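Local coordinates for protein flap endonuclease 1 (Desulfurococcus amylolyticus, PDB 3ORY) that probably cuts 5' flaps and related branched DNA structures formed in replication and repair, as flap endonucleases of this family do, at residues G12-D17 against Q186-L191; E28-L33 against A85-V90; I37-G42 against G178-S183; P159-P164 against Y306-H311; Q170-V175 against F193-L198. All blocks are in the same frame, centred on the assembly; numbering follows the deposited sequence.

Interaction 1: residues G12-D17 against Q186-L191; sequences GVDLKD and QDYDSL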
# COMPACT_ATOMS: atom_id res chain seq x y z
N GLY A 12 2.52 6.43 -3.46
CA GLY A 12 2.75 7.44 -2.45
C GLY A 12 4.15 7.99 -2.47
O GLY A 12 4.61 8.52 -3.48
N VAL A 13 4.82 7.88 -1.32
CA VAL A 13 6.21 8.29 -1.21
C VAL A 13 7.05 7.03 -1.18
O VAL A 13 6.96 6.24 -0.24
CB VAL A 13 6.42 9.13 0.07
CG1 VAL A 13 7.90 9.47 0.27
CG2 VAL A 13 5.57 10.41 0.03
N ASP A 14 7.86 6.82 -2.22
CA ASP A 14 8.68 5.62 -2.33
C ASP A 14 10.14 5.95 -1.97
O ASP A 14 10.81 6.71 -2.67
CB ASP A 14 8.56 5.02 -3.74
CG ASP A 14 9.35 3.72 -3.92
OD1 ASP A 14 9.88 3.16 -2.94
OD2 ASP A 14 9.43 3.25 -5.08
N LEU A 15 10.62 5.38 -0.86
CA LEU A 15 11.98 5.61 -0.36
C LEU A 15 12.85 4.37 -0.49
O LEU A 15 13.96 4.32 0.06
CB LEU A 15 11.94 6.06 1.10
CG LEU A 15 11.09 7.29 1.45
CD1 LEU A 15 11.19 7.57 2.95
CD2 LEU A 15 11.54 8.50 0.65
N LYS A 16 12.35 3.37 -1.21
CA LYS A 16 13.01 2.06 -1.30
C LYS A 16 14.53 2.11 -1.44
O LYS A 16 15.24 1.42 -0.71
CB LYS A 16 12.42 1.24 -2.45
CG LYS A 16 12.88 -0.21 -2.47
CD LYS A 16 12.09 -1.03 -3.51
CE LYS A 16 12.39 -2.52 -3.38
NZ LYS A 16 13.85 -2.81 -3.47
N ASP A 17 15.04 2.91 -2.37
CA ASP A 17 16.48 2.85 -2.59
C ASP A 17 17.34 3.76 -1.71
O ASP A 17 18.56 3.83 -1.90
CB ASP A 17 16.87 2.92 -4.07
CG ASP A 17 16.11 3.98 -4.82
OD1 ASP A 17 16.03 5.12 -4.32
OD2 ASP A 17 15.60 3.66 -5.93
N GLN A 186 2.90 -0.46 0.89
CA GLN A 186 4.07 -0.42 0.00
C GLN A 186 4.76 0.93 0.04
O GLN A 186 5.97 1.01 -0.19
CB GLN A 186 3.71 -0.81 -1.44
CG GLN A 186 3.34 -2.28 -1.63
CD GLN A 186 4.31 -3.22 -0.96
OE1 GLN A 186 4.00 -3.82 0.07
NE2 GLN A 186 5.51 -3.33 -1.51
N ASP A 187 4.03 2.00 0.35
CA ASP A 187 4.71 3.27 0.46
C ASP A 187 5.17 3.54 1.89
O ASP A 187 4.88 2.76 2.82
CB ASP A 187 3.90 4.43 -0.15
CG ASP A 187 2.57 4.64 0.53
OD1 ASP A 187 2.49 4.49 1.76
OD2 ASP A 187 1.60 4.96 -0.20
N TYR A 188 5.90 4.62 2.05
CA TYR A 188 6.60 4.91 3.29
C TYR A 188 5.92 6.04 4.06
O TYR A 188 6.46 6.53 5.06
CB TYR A 188 8.05 5.27 2.95
CG TYR A 188 8.83 4.08 2.41
CD1 TYR A 188 9.74 3.39 3.21
CD2 TYR A 188 8.63 3.63 1.10
CE1 TYR A 188 10.44 2.28 2.70
CE2 TYR A 188 9.32 2.55 0.60
CZ TYR A 188 10.23 1.87 1.40
OH TYR A 188 10.88 0.79 0.86
N ASP A 189 4.74 6.44 3.59
CA ASP A 189 4.02 7.60 4.14
C ASP A 189 3.81 7.50 5.64
O ASP A 189 3.90 8.49 6.34
CB ASP A 189 2.64 7.75 3.47
CG ASP A 189 2.71 7.93 1.95
OD1 ASP A 189 3.70 7.50 1.31
OD2 ASP A 189 1.75 8.50 1.38
N SER A 190 3.49 6.29 6.12
CA SER A 190 3.22 6.09 7.54
C SER A 190 4.44 6.42 8.44
O SER A 190 4.25 6.89 9.56
CB SER A 190 2.63 4.70 7.83
OG SER A 190 3.59 3.66 7.67
N LEU A 191 5.65 6.19 7.94
CA LEU A 191 6.88 6.58 8.64
C LEU A 191 7.00 8.09 8.74
O LEU A 191 7.36 8.62 9.79
CB LEU A 191 8.12 6.01 7.94
CG LEU A 191 8.24 4.48 7.98
CD1 LEU A 191 9.38 3.99 7.10
CD2 LEU A 191 8.42 3.98 9.42
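The backbone N-H of V13 makes the shortest polar bond of this contact, 2.9 Å to OD1 of D189, which takes it with the syn lone pair, on the side of its partner oxygen. A second bond runs the other way: Y188 N donates to V13 O at 3.0 Å from almost straight ahead of the carbonyl. Both polar groups of the V13 backbone are therefore tied to the start of helix 189-192, where Y188 stands at the N-cap position.

Loop 12-17 wraps round the tyrosine ring. L15 covers one face, its CB 4.0 Å from the ring centroid and 14° off the normal, while V13 O lies at the edge. Farther out, K16 CA comes within 3.3 Å of Y188 OH. An Asx turn keeps the loop bent here, K16 N giving 3.0 Å to D14 OD1 from above the carboxylate plane. L15 also packs against L240 and I243 of helix 237-247.

G12, with no side chain, can bring its CA to 3.5 Å from D187 OD2. The D187 carboxylate also lies near a bound phosphate ion and near E168, an acidic cluster consistent with the metal-binding centre of flap endonucleases. The chemistry implies that a neutral, directional amide, rather than a countercharge, orients the D189 carboxylate in this contact.

Interaction 2: residues E28-L33 against A85-V90; sequences EDLRIL and AGIKPV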
# COMPACT_ATOMS: atom_id res chain seq x y z
N GLU A 28 11.15 -13.73 7.40
CA GLU A 28 11.26 -14.95 6.58
C GLU A 28 9.93 -15.44 6.01
O GLU A 28 9.86 -15.81 4.83
CB GLU A 28 12.00 -16.07 7.31
CG GLU A 28 13.52 -15.83 7.43
CD GLU A 28 14.16 -15.26 6.15
OE1 GLU A 28 13.87 -15.75 5.03
OE2 GLU A 28 14.99 -14.33 6.27
N ASP A 29 8.88 -15.42 6.84
CA ASP A 29 7.50 -15.60 6.37
C ASP A 29 6.51 -14.92 7.32
O ASP A 29 6.87 -14.51 8.42
CB ASP A 29 7.15 -17.08 6.17
CG ASP A 29 7.50 -17.95 7.38
OD1 ASP A 29 7.77 -17.41 8.48
OD2 ASP A 29 7.50 -19.19 7.22
N LEU A 30 5.26 -14.84 6.88
CA LEU A 30 4.18 -14.23 7.67
C LEU A 30 4.09 -14.72 9.12
O LEU A 30 3.81 -13.93 10.02
CB LEU A 30 2.85 -14.44 6.94
CG LEU A 30 2.25 -13.38 6.00
CD1 LEU A 30 3.29 -12.53 5.30
CD2 LEU A 30 1.33 -14.05 4.98
N ARG A 31 4.36 -16.01 9.35
CA ARG A 31 4.15 -16.64 10.67
C ARG A 31 5.02 -16.04 11.79
O ARG A 31 4.61 -16.05 12.95
CB ARG A 31 4.34 -18.16 10.59
CG ARG A 31 3.43 -18.99 11.53
CD ARG A 31 3.96 -19.03 12.98
NE ARG A 31 3.45 -20.15 13.78
CZ ARG A 31 2.24 -20.22 14.33
NH1 ARG A 31 1.35 -19.24 14.17
NH2 ARG A 31 1.90 -21.30 15.04
N ILE A 32 6.18 -15.50 11.44
CA ILE A 32 7.02 -14.82 12.44
C ILE A 32 6.24 -13.71 13.19
O ILE A 32 6.49 -13.47 14.38
CB ILE A 32 8.37 -14.32 11.82
CG1 ILE A 32 9.47 -15.38 12.02
CG2 ILE A 32 8.85 -13.01 12.44
CD1 ILE A 32 9.67 -16.32 10.84
N LEU A 33 5.28 -13.09 12.52
CA LEU A 33 4.46 -12.02 13.11
C LEU A 33 3.20 -12.53 13.83
O LEU A 33 2.32 -11.74 14.18
CB LEU A 33 4.07 -10.99 12.04
CG LEU A 33 5.18 -10.17 11.37
CD1 LEU A 33 4.64 -9.45 10.13
CD2 LEU A 33 5.82 -9.19 12.33
N ALA A 85 -1.71 -17.09 9.03
CA ALA A 85 -0.39 -16.91 9.59
C ALA A 85 -0.41 -16.46 11.06
O ALA A 85 0.64 -16.36 11.69
CB ALA A 85 0.39 -15.91 8.75
N GLY A 86 -1.60 -16.20 11.60
CA GLY A 86 -1.75 -15.79 13.00
C GLY A 86 -1.71 -14.28 13.23
O GLY A 86 -1.76 -13.81 14.37
N ILE A 87 -1.63 -13.52 12.14
CA ILE A 87 -1.65 -12.06 12.21
C ILE A 87 -3.09 -11.57 12.44
O ILE A 87 -4.03 -12.13 11.90
CB ILE A 87 -1.03 -11.41 10.94
CG1 ILE A 87 0.47 -11.70 10.87
CG2 ILE A 87 -1.26 -9.91 10.92
CD1 ILE A 87 1.06 -11.60 9.46
N LYS A 88 -3.23 -10.55 13.28
CA LYS A 88 -4.54 -9.94 13.52
C LYS A 88 -4.64 -8.66 12.71
O LYS A 88 -4.16 -7.61 13.14
CB LYS A 88 -4.74 -9.70 15.02
CG LYS A 88 -4.68 -11.00 15.85
CD LYS A 88 -4.96 -10.75 17.32
CE LYS A 88 -5.07 -12.08 18.05
NZ LYS A 88 -4.96 -11.91 19.52
N PRO A 89 -5.26 -8.73 11.52
CA PRO A 89 -5.25 -7.55 10.67
C PRO A 89 -6.40 -6.59 10.94
O PRO A 89 -7.51 -7.01 11.31
CB PRO A 89 -5.38 -8.14 9.26
CG PRO A 89 -6.20 -9.40 9.45
CD PRO A 89 -6.00 -9.85 10.90
N VAL A 90 -6.12 -5.30 10.77
CA VAL A 90 -7.14 -4.27 10.77
C VAL A 90 -6.79 -3.31 9.64
O VAL A 90 -5.63 -2.93 9.46
CB VAL A 90 -7.24 -3.53 12.15
CG1 VAL A 90 -5.86 -3.08 12.66
CG2 VAL A 90 -8.23 -2.35 12.09
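A85 and L30 meet where a Schellman motif, with G86 at positive phi, ends helix 70-84 and faces the short 3-10 turn 30-32. This is the tight part: A85 CB sits 3.4 Å from L30 CB, closer than carbons usually pack. I87, just before strand 88-93, extends the apolar seam. With CG1 set beside its own backbone N (chi1 -67°) and an extended second torsion, it sends CD1 into the turn, 3.6 Å from L30 O and 4.1 Å from L30 CG, the two side chains crossing at about a right angle. L33 closes the other flank, its CB 3.9 Å from I87 CG1. An alanine in place of I87 would remove the prong between L30 and L33 and is likely to leave a gap beneath the turn.

The outer side is looser. R31 lies at the exposed rim and only its chain and one end of its guanidinium come near A85. The seam thus fastens the loop between strands 24-26 and 37-41 to the junction between helix 70-84 and strand 88-93, and I87 also rests on I38 of the neighbouring strand. A85 O is buried by the contact with no partner in the model, and R31 NH1 approaches it edge-on, no closer than 3.9 Å.

Interaction 3: residues I37-G42 against G178-S183; sequences IIVIDG and GDAYAS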
# COMPACT_ATOMS: atom_id res chain seq x y z
N ILE A 37 -0.93 -7.41 15.94
CA ILE A 37 -1.94 -6.61 15.27
C ILE A 37 -1.24 -5.75 14.23
O ILE A 37 -0.32 -5.00 14.56
CB ILE A 37 -2.74 -5.74 16.27
CG1 ILE A 37 -3.41 -6.62 17.33
CG2 ILE A 37 -3.77 -4.85 15.51
CD1 ILE A 37 -4.02 -5.87 18.52
N ILE A 38 -1.67 -5.87 12.98
CA ILE A 38 -1.07 -5.09 11.90
C ILE A 38 -2.13 -4.20 11.29
O ILE A 38 -3.21 -4.68 10.90
CB ILE A 38 -0.43 -6.00 10.81
CG1 ILE A 38 0.65 -6.92 11.40
CG2 ILE A 38 0.14 -5.17 9.64
CD1 ILE A 38 1.84 -6.22 11.99
N VAL A 39 -1.86 -2.90 11.24
CA VAL A 39 -2.82 -1.97 10.64
C VAL A 39 -2.46 -1.70 9.18
O VAL A 39 -1.43 -1.12 8.86
CB VAL A 39 -3.04 -0.69 11.50
CG1 VAL A 39 -1.75 0.08 11.74
CG2 VAL A 39 -4.11 0.21 10.89
N ILE A 40 -3.34 -2.14 8.29
CA ILE A 40 -3.06 -2.14 6.86
C ILE A 40 -3.75 -0.98 6.17
O ILE A 40 -4.98 -0.85 6.22
CB ILE A 40 -3.52 -3.48 6.20
CG1 ILE A 40 -2.90 -4.67 6.95
CG2 ILE A 40 -3.16 -3.50 4.70
CD1 ILE A 40 -3.59 -6.03 6.65
N ASP A 41 -2.96 -0.12 5.52
CA ASP A 41 -3.56 0.98 4.80
C ASP A 41 -4.44 0.42 3.70
O ASP A 41 -4.00 -0.40 2.89
CB ASP A 41 -2.51 1.93 4.23
CG ASP A 41 -3.14 3.13 3.58
OD1 ASP A 41 -3.48 4.09 4.30
OD2 ASP A 41 -3.32 3.10 2.34
N GLY A 42 -5.70 0.84 3.72
CA GLY A 42 -6.75 0.30 2.85
C GLY A 42 -6.53 0.59 1.38
O GLY A 42 -6.47 -0.33 0.58
N GLY A 178 0.04 2.34 20.60
CA GLY A 178 0.21 0.96 21.08
C GLY A 178 -0.97 0.07 20.76
O GLY A 178 -1.18 -0.95 21.42
N ASP A 179 -1.75 0.44 19.75
CA ASP A 179 -2.95 -0.30 19.38
C ASP A 179 -2.73 -1.21 18.18
O ASP A 179 -3.64 -1.92 17.76
CB ASP A 179 -4.14 0.64 19.16
CG ASP A 179 -4.64 1.27 20.45
OD1 ASP A 179 -4.52 0.64 21.52
OD2 ASP A 179 -5.15 2.40 20.41
N ALA A 180 -1.52 -1.16 17.62
CA ALA A 180 -1.07 -2.09 16.60
C ALA A 180 0.43 -2.17 16.70
O ALA A 180 1.08 -1.25 17.19
CB ALA A 180 -1.48 -1.64 15.20
N TYR A 181 0.98 -3.29 16.23
CA TYR A 181 2.41 -3.51 16.25
C TYR A 181 3.12 -2.69 15.17
O TYR A 181 4.20 -2.14 15.40
CB TYR A 181 2.70 -5.00 16.07
CG TYR A 181 4.16 -5.32 15.87
CD1 TYR A 181 5.06 -5.28 16.93
CD2 TYR A 181 4.64 -5.65 14.60
CE1 TYR A 181 6.43 -5.57 16.73
CE2 TYR A 181 5.97 -5.94 14.39
CZ TYR A 181 6.86 -5.90 15.45
OH TYR A 181 8.18 -6.20 15.21
N ALA A 182 2.51 -2.60 13.99
CA ALA A 182 3.12 -1.92 12.85
C ALA A 182 2.05 -1.53 11.85
O ALA A 182 0.97 -2.10 11.85
CB ALA A 182 4.16 -2.83 12.19
N SER A 183 2.36 -0.54 11.02
CA SER A 183 1.52 -0.18 9.89
C SER A 183 2.02 -1.00 8.71
O SER A 183 3.15 -1.50 8.72
CB SER A 183 1.60 1.34 9.59
OG SER A 183 2.94 1.80 9.58
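I37 O and Y181 N meet where strand 37-41 runs parallel to strand 182-184 in the central sheet of this PIN-clan nuclease fold. Y181 N gives a short bond of 2.7 Å to I37 O, lying in the carbonyl plane, and two residues on V39 N donates to A182 O at 3.0 Å, nearly straight. The same two strands are flanked by 88-93 and 197-200, so the pairing lies within the sheet rather than at its edge.

I38 can be followed outward. Its CB stands 4.3 Å from A182 O, and the CG2 branch passes the same carbonyl oxygen at 3.9 Å. CG1 leans away from this pairing, onto I87, just before strand 88-93. The second torsion (chi2 -63°) then folds CD1 back toward the partner segment, where it meets the ring edge of Y181 in plane, at CD2, 3.9 Å away, and the methyl of A182. I38 and Y181 lie side by side, pointing the same way.

On the face that carries V39 and S183, the packing is between small groups. A180 CB fits against both I37 CG2 and V39 CG1, with V39 CG1 also close over A182 O. This face is covered by helix 167-176, through I174 and V175. S183 OG is held by S190 and S195 beyond the contact, and D41, at the strand's end, caps N44 N near a bound phosphate ion. Beside the backbone ladder S183 CA makes a CA-H...O contact, 3.3 Å from V39 O.

Interaction 4: residues P159-P164 against Y306-H311; sequences PWVQAP and YRIEWH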
# COMPACT_ATOMS: atom_id res chain seq x y z
N PRO A 159 -12.00 -5.98 11.24
CA PRO A 159 -12.21 -4.57 11.56
C PRO A 159 -11.54 -3.63 10.57
O PRO A 159 -10.50 -3.96 9.99
CB PRO A 159 -11.54 -4.43 12.93
CG PRO A 159 -10.47 -5.49 12.93
CD PRO A 159 -11.10 -6.65 12.20
N TRP A 160 -12.14 -2.47 10.38
CA TRP A 160 -11.50 -1.38 9.66
C TRP A 160 -11.84 -0.06 10.34
O TRP A 160 -12.90 0.08 10.98
CB TRP A 160 -11.85 -1.38 8.16
CG TRP A 160 -13.32 -1.29 7.88
CD1 TRP A 160 -14.18 -2.33 7.68
CD2 TRP A 160 -14.10 -0.09 7.78
NE1 TRP A 160 -15.45 -1.86 7.47
CE2 TRP A 160 -15.43 -0.49 7.52
CE3 TRP A 160 -13.81 1.28 7.88
CZ2 TRP A 160 -16.47 0.43 7.37
CZ3 TRP A 160 -14.83 2.19 7.73
CH2 TRP A 160 -16.15 1.77 7.47
N VAL A 161 -10.94 0.90 10.20
CA VAL A 161 -11.04 2.16 10.89
C VAL A 161 -11.24 3.26 9.86
O VAL A 161 -10.54 3.29 8.84
CB VAL A 161 -9.76 2.40 11.73
CG1 VAL A 161 -9.71 3.83 12.28
CG2 VAL A 161 -9.69 1.38 12.87
N GLN A 162 -12.21 4.14 10.12
CA GLN A 162 -12.43 5.32 9.30
C GLN A 162 -11.48 6.42 9.75
O GLN A 162 -11.66 7.01 10.82
CB GLN A 162 -13.89 5.80 9.40
CG GLN A 162 -14.20 6.99 8.47
CD GLN A 162 -13.79 6.70 7.04
OE1 GLN A 162 -14.40 5.85 6.38
NE2 GLN A 162 -12.74 7.39 6.55
N ALA A 163 -10.45 6.70 8.95
CA ALA A 163 -9.55 7.81 9.23
C ALA A 163 -10.27 9.12 8.91
O ALA A 163 -11.05 9.17 7.96
CB ALA A 163 -8.31 7.67 8.38
N PRO A 164 -10.05 10.17 9.73
CA PRO A 164 -10.59 11.49 9.38
C PRO A 164 -9.95 12.06 8.11
O PRO A 164 -10.62 12.79 7.36
CB PRO A 164 -10.22 12.36 10.60
CG PRO A 164 -9.07 11.68 11.24
CD PRO A 164 -9.33 10.20 11.02
N TYR A 306 -11.81 5.14 17.65
CA TYR A 306 -11.81 3.83 17.00
C TYR A 306 -11.75 2.77 18.08
O TYR A 306 -11.26 3.03 19.18
CB TYR A 306 -10.62 3.67 16.03
CG TYR A 306 -9.24 3.76 16.68
CD1 TYR A 306 -8.66 2.66 17.31
CD2 TYR A 306 -8.52 4.96 16.64
CE1 TYR A 306 -7.40 2.75 17.92
CE2 TYR A 306 -7.26 5.06 17.23
CZ TYR A 306 -6.71 3.96 17.87
OH TYR A 306 -5.47 4.08 18.44
N ARG A 307 -12.23 1.58 17.75
CA ARG A 307 -12.12 0.45 18.67
C ARG A 307 -12.00 -0.83 17.85
O ARG A 307 -12.99 -1.31 17.29
CB ARG A 307 -13.31 0.41 19.65
CG ARG A 307 -13.30 -0.81 20.59
CD ARG A 307 -13.77 -0.44 22.00
NE ARG A 307 -13.99 -1.61 22.85
CZ ARG A 307 -15.10 -1.86 23.53
NH1 ARG A 307 -16.13 -1.01 23.49
NH2 ARG A 307 -15.20 -2.96 24.28
N ILE A 308 -10.79 -1.37 17.81
CA ILE A 308 -10.45 -2.50 16.95
C ILE A 308 -10.90 -3.84 17.54
O ILE A 308 -10.32 -4.33 18.52
CB ILE A 308 -8.94 -2.52 16.65
CG1 ILE A 308 -8.48 -1.18 16.04
CG2 ILE A 308 -8.58 -3.69 15.75
CD1 ILE A 308 -6.99 -0.94 16.15
N GLU A 309 -11.95 -4.40 16.95
CA GLU A 309 -12.51 -5.69 17.38
C GLU A 309 -12.73 -6.60 16.19
O GLU A 309 -13.12 -6.15 15.12
CB GLU A 309 -13.83 -5.49 18.13
CG GLU A 309 -13.72 -4.76 19.46
CD GLU A 309 -15.07 -4.54 20.14
OE1 GLU A 309 -16.11 -4.59 19.44
OE2 GLU A 309 -15.09 -4.32 21.37
N TRP A 310 -12.50 -7.90 16.40
CA TRP A 310 -12.75 -8.91 15.39
C TRP A 310 -14.06 -9.65 15.71
O TRP A 310 -14.31 -10.01 16.86
CB TRP A 310 -11.57 -9.89 15.32
CG TRP A 310 -10.30 -9.24 14.82
CD1 TRP A 310 -9.83 -9.25 13.54
CD2 TRP A 310 -9.35 -8.48 15.59
NE1 TRP A 310 -8.66 -8.54 13.46
CE2 TRP A 310 -8.34 -8.06 14.70
CE3 TRP A 310 -9.25 -8.13 16.94
CZ2 TRP A 310 -7.24 -7.29 15.11
CZ3 TRP A 310 -8.16 -7.37 17.36
CH2 TRP A 310 -7.17 -6.96 16.44
N HIS A 311 -14.89 -9.85 14.69
CA HIS A 311 -16.19 -10.51 14.85
C HIS A 311 -16.26 -11.81 14.06
O HIS A 311 -15.51 -12.00 13.11
CB HIS A 311 -17.34 -9.60 14.42
CG HIS A 311 -17.38 -8.30 15.15
ND1 HIS A 311 -17.51 -8.22 16.52
CD2 HIS A 311 -17.30 -7.02 14.71
CE1 HIS A 311 -17.51 -6.95 16.89
NE2 HIS A 311 -17.38 -6.20 15.81
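P159 is the bump of this contact, its ring pushed into a hollow formed by I308, the E309 backbone and the indole of W310. Each edge of the proline has its own wall. CB lies 3.2 Å from E309 O, CG touches I308 CG2 at 3.8 Å, and CG also stands 3.6 Å above the indole plane, offset toward the rim. CD faces the five-membered ring too, though its modelled approach to the ring is doubtfully short.

A second, shallower fit follows along the chain. The two methyls of V161 straddle the CB of Y306, CG1 at 3.9 Å and CG2 at 4.0 Å, and I308 lies between the two fits, with its CG1 4.3 Å from V161 CG2. Because Y306 CG occupies the position between its backbone N and carbonyl carbon (chi1 61°), the end of the ring leads away from the valine and carries its OH to D179, where it is hydrogen-bonded. W310 NE1 is likewise engaged elsewhere, by P89 O, a bond that probably limits the turning of the indole, whose face lies against P159.

Were W310 a serine, the proline would probably lose its flat wall and P89 O this donor. The contact presses the loop before helix 315-325 against the end strand 160-162 of the sheet, near the surface. No hydrogen bond crosses between the two segments, which implies that shape and apolar burial do the holding here, while the polar tips of W310 and Y306 tie the loop to strand 88-93 and to the loop before strand 182-184.

Interaction 5: residues Q170-V175 against F193-L198; sequences QAAYIV and FGSPKL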
# COMPACT_ATOMS: atom_id res chain seq x y z
N GLN A 170 -3.40 7.91 9.99
CA GLN A 170 -4.17 7.19 11.00
C GLN A 170 -3.52 5.86 11.35
O GLN A 170 -3.48 5.48 12.53
CB GLN A 170 -5.62 6.97 10.55
CG GLN A 170 -6.52 6.32 11.63
CD GLN A 170 -6.71 7.20 12.84
OE1 GLN A 170 -6.80 8.43 12.73
NE2 GLN A 170 -6.79 6.58 14.02
N ALA A 171 -3.00 5.15 10.34
CA ALA A 171 -2.24 3.91 10.57
C ALA A 171 -1.07 4.17 11.52
O ALA A 171 -0.92 3.48 12.53
CB ALA A 171 -1.75 3.30 9.24
N ALA A 172 -0.25 5.19 11.20
CA ALA A 172 0.87 5.59 12.05
C ALA A 172 0.43 5.89 13.48
O ALA A 172 1.09 5.49 14.44
CB ALA A 172 1.60 6.80 11.46
N TYR A 173 -0.68 6.62 13.62
CA TYR A 173 -1.20 7.00 14.93
C TYR A 173 -1.65 5.80 15.77
O TYR A 173 -1.41 5.76 16.98
CB TYR A 173 -2.33 8.02 14.80
CG TYR A 173 -2.82 8.57 16.13
CD1 TYR A 173 -2.04 9.45 16.89
CD2 TYR A 173 -4.07 8.20 16.63
CE1 TYR A 173 -2.49 9.96 18.12
CE2 TYR A 173 -4.54 8.70 17.87
CZ TYR A 173 -3.74 9.56 18.60
OH TYR A 173 -4.22 10.04 19.80
N ILE A 174 -2.33 4.85 15.14
CA ILE A 174 -2.71 3.61 15.81
C ILE A 174 -1.48 2.86 16.38
O ILE A 174 -1.51 2.36 17.52
CB ILE A 174 -3.57 2.71 14.87
CG1 ILE A 174 -4.92 3.39 14.60
CG2 ILE A 174 -3.78 1.31 15.47
CD1 ILE A 174 -5.71 2.79 13.40
N VAL A 175 -0.41 2.81 15.61
CA VAL A 175 0.83 2.21 16.10
C VAL A 175 1.44 3.03 17.25
O VAL A 175 1.88 2.46 18.25
CB VAL A 175 1.87 1.98 14.98
CG1 VAL A 175 3.09 1.23 15.53
CG2 VAL A 175 1.26 1.17 13.83
N PHE A 193 4.59 10.12 8.80
CA PHE A 193 3.55 10.46 9.79
C PHE A 193 3.85 9.91 11.19
O PHE A 193 3.00 9.97 12.10
CB PHE A 193 2.19 9.95 9.33
CG PHE A 193 1.58 10.74 8.20
CD1 PHE A 193 1.34 12.12 8.34
CD2 PHE A 193 1.19 10.10 7.02
CE1 PHE A 193 0.73 12.84 7.29
CE2 PHE A 193 0.58 10.81 5.98
CZ PHE A 193 0.35 12.18 6.11
N GLY A 194 5.06 9.37 11.37
CA GLY A 194 5.55 9.02 12.69
C GLY A 194 5.32 7.60 13.16
O GLY A 194 5.48 7.31 14.36
N SER A 195 4.95 6.69 12.26
CA SER A 195 4.74 5.30 12.66
C SER A 195 6.06 4.70 13.15
O SER A 195 7.04 4.76 12.43
CB SER A 195 4.22 4.45 11.51
OG SER A 195 4.10 3.10 11.92
N PRO A 196 6.09 4.13 14.37
CA PRO A 196 7.32 3.52 14.89
C PRO A 196 7.80 2.35 14.02
O PRO A 196 9.00 2.10 13.94
CB PRO A 196 6.89 3.00 16.27
CG PRO A 196 5.78 3.90 16.67
CD PRO A 196 5.04 4.21 15.39
N LYS A 197 6.86 1.66 13.38
CA LYS A 197 7.18 0.45 12.63
C LYS A 197 6.33 0.33 11.38
O LYS A 197 5.10 0.43 11.45
CB LYS A 197 6.97 -0.81 13.49
CG LYS A 197 7.96 -1.00 14.64
CD LYS A 197 7.79 -2.38 15.27
CE LYS A 197 8.97 -2.71 16.16
NZ LYS A 197 9.10 -1.71 17.25
N LEU A 198 7.00 0.11 10.25
CA LEU A 198 6.32 -0.17 8.98
C LEU A 198 6.68 -1.57 8.49
O LEU A 198 7.87 -1.93 8.42
CB LEU A 198 6.70 0.87 7.92
CG LEU A 198 6.31 0.57 6.46
CD1 LEU A 198 4.78 0.59 6.23
CD2 LEU A 198 6.99 1.54 5.51
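V175 turns CG1 opposite its backbone N (chi1 -175°), and S195 does the same with OG (chi1 177°); the first torsion aims a methyl at P196, the second lays the hydroxyl alongside the helix. V175 CG1 then meets P196 CD at 3.6 Å, the two side chains sliding past each other in opposite directions, while V175 CG2 stands 3.9 Å from S195 OG.

A turn earlier on helix 167-176, A172 lets the chain come very near. Its methyl lies 3.4 Å from S195 N and 3.5 Å from S195 CB, with F193 CB on the other side at 3.8 Å. Such closeness is consistent with the way helix 189-192 ends: G194, at positive phi, is the C-prime residue of a Schellman motif in which S195 N returns to S190 O, and the turned chain folds over the alanine.

The segment 193-198 is the second half of a beta-alpha-beta crossover between the parallel neighbours 182-184 and 197-200, and helix 167-176 covers its turn. S195 OG donates to K197 O at 2.9 Å, from above the carbonyl plane, and is also hydrogen-bonded to S183 OG in the adjoining strand. The hydroxyl thus makes its hydrogen bonds to these two and not to the helix, implying that the helix contributes van der Waals packing, without a hydrogen bond across the contact, and that the polar bonds lock the turn it rests on.

Four of the five contacts reach the central sheet, and their chemistry follows their place in it. Interaction 3 is its buried interior, joined by backbone bonds, and interaction 5 lies only 8 Å away, centre to centre, laying a helix over the same strands through methyl packing. Interaction 2 packs a loop on the junction leading into strand 88-93, with no hydrogen bond across it. Interaction 4, nearer the surface, relies on fitted shapes and touches interaction 3. Interaction 1 stands apart, buried beside the acidic cluster near a bound phosphate ion, where it combines carboxylate and amide bonds with packing on a tyrosine ring; it touches interactions 3 and 5 through S190.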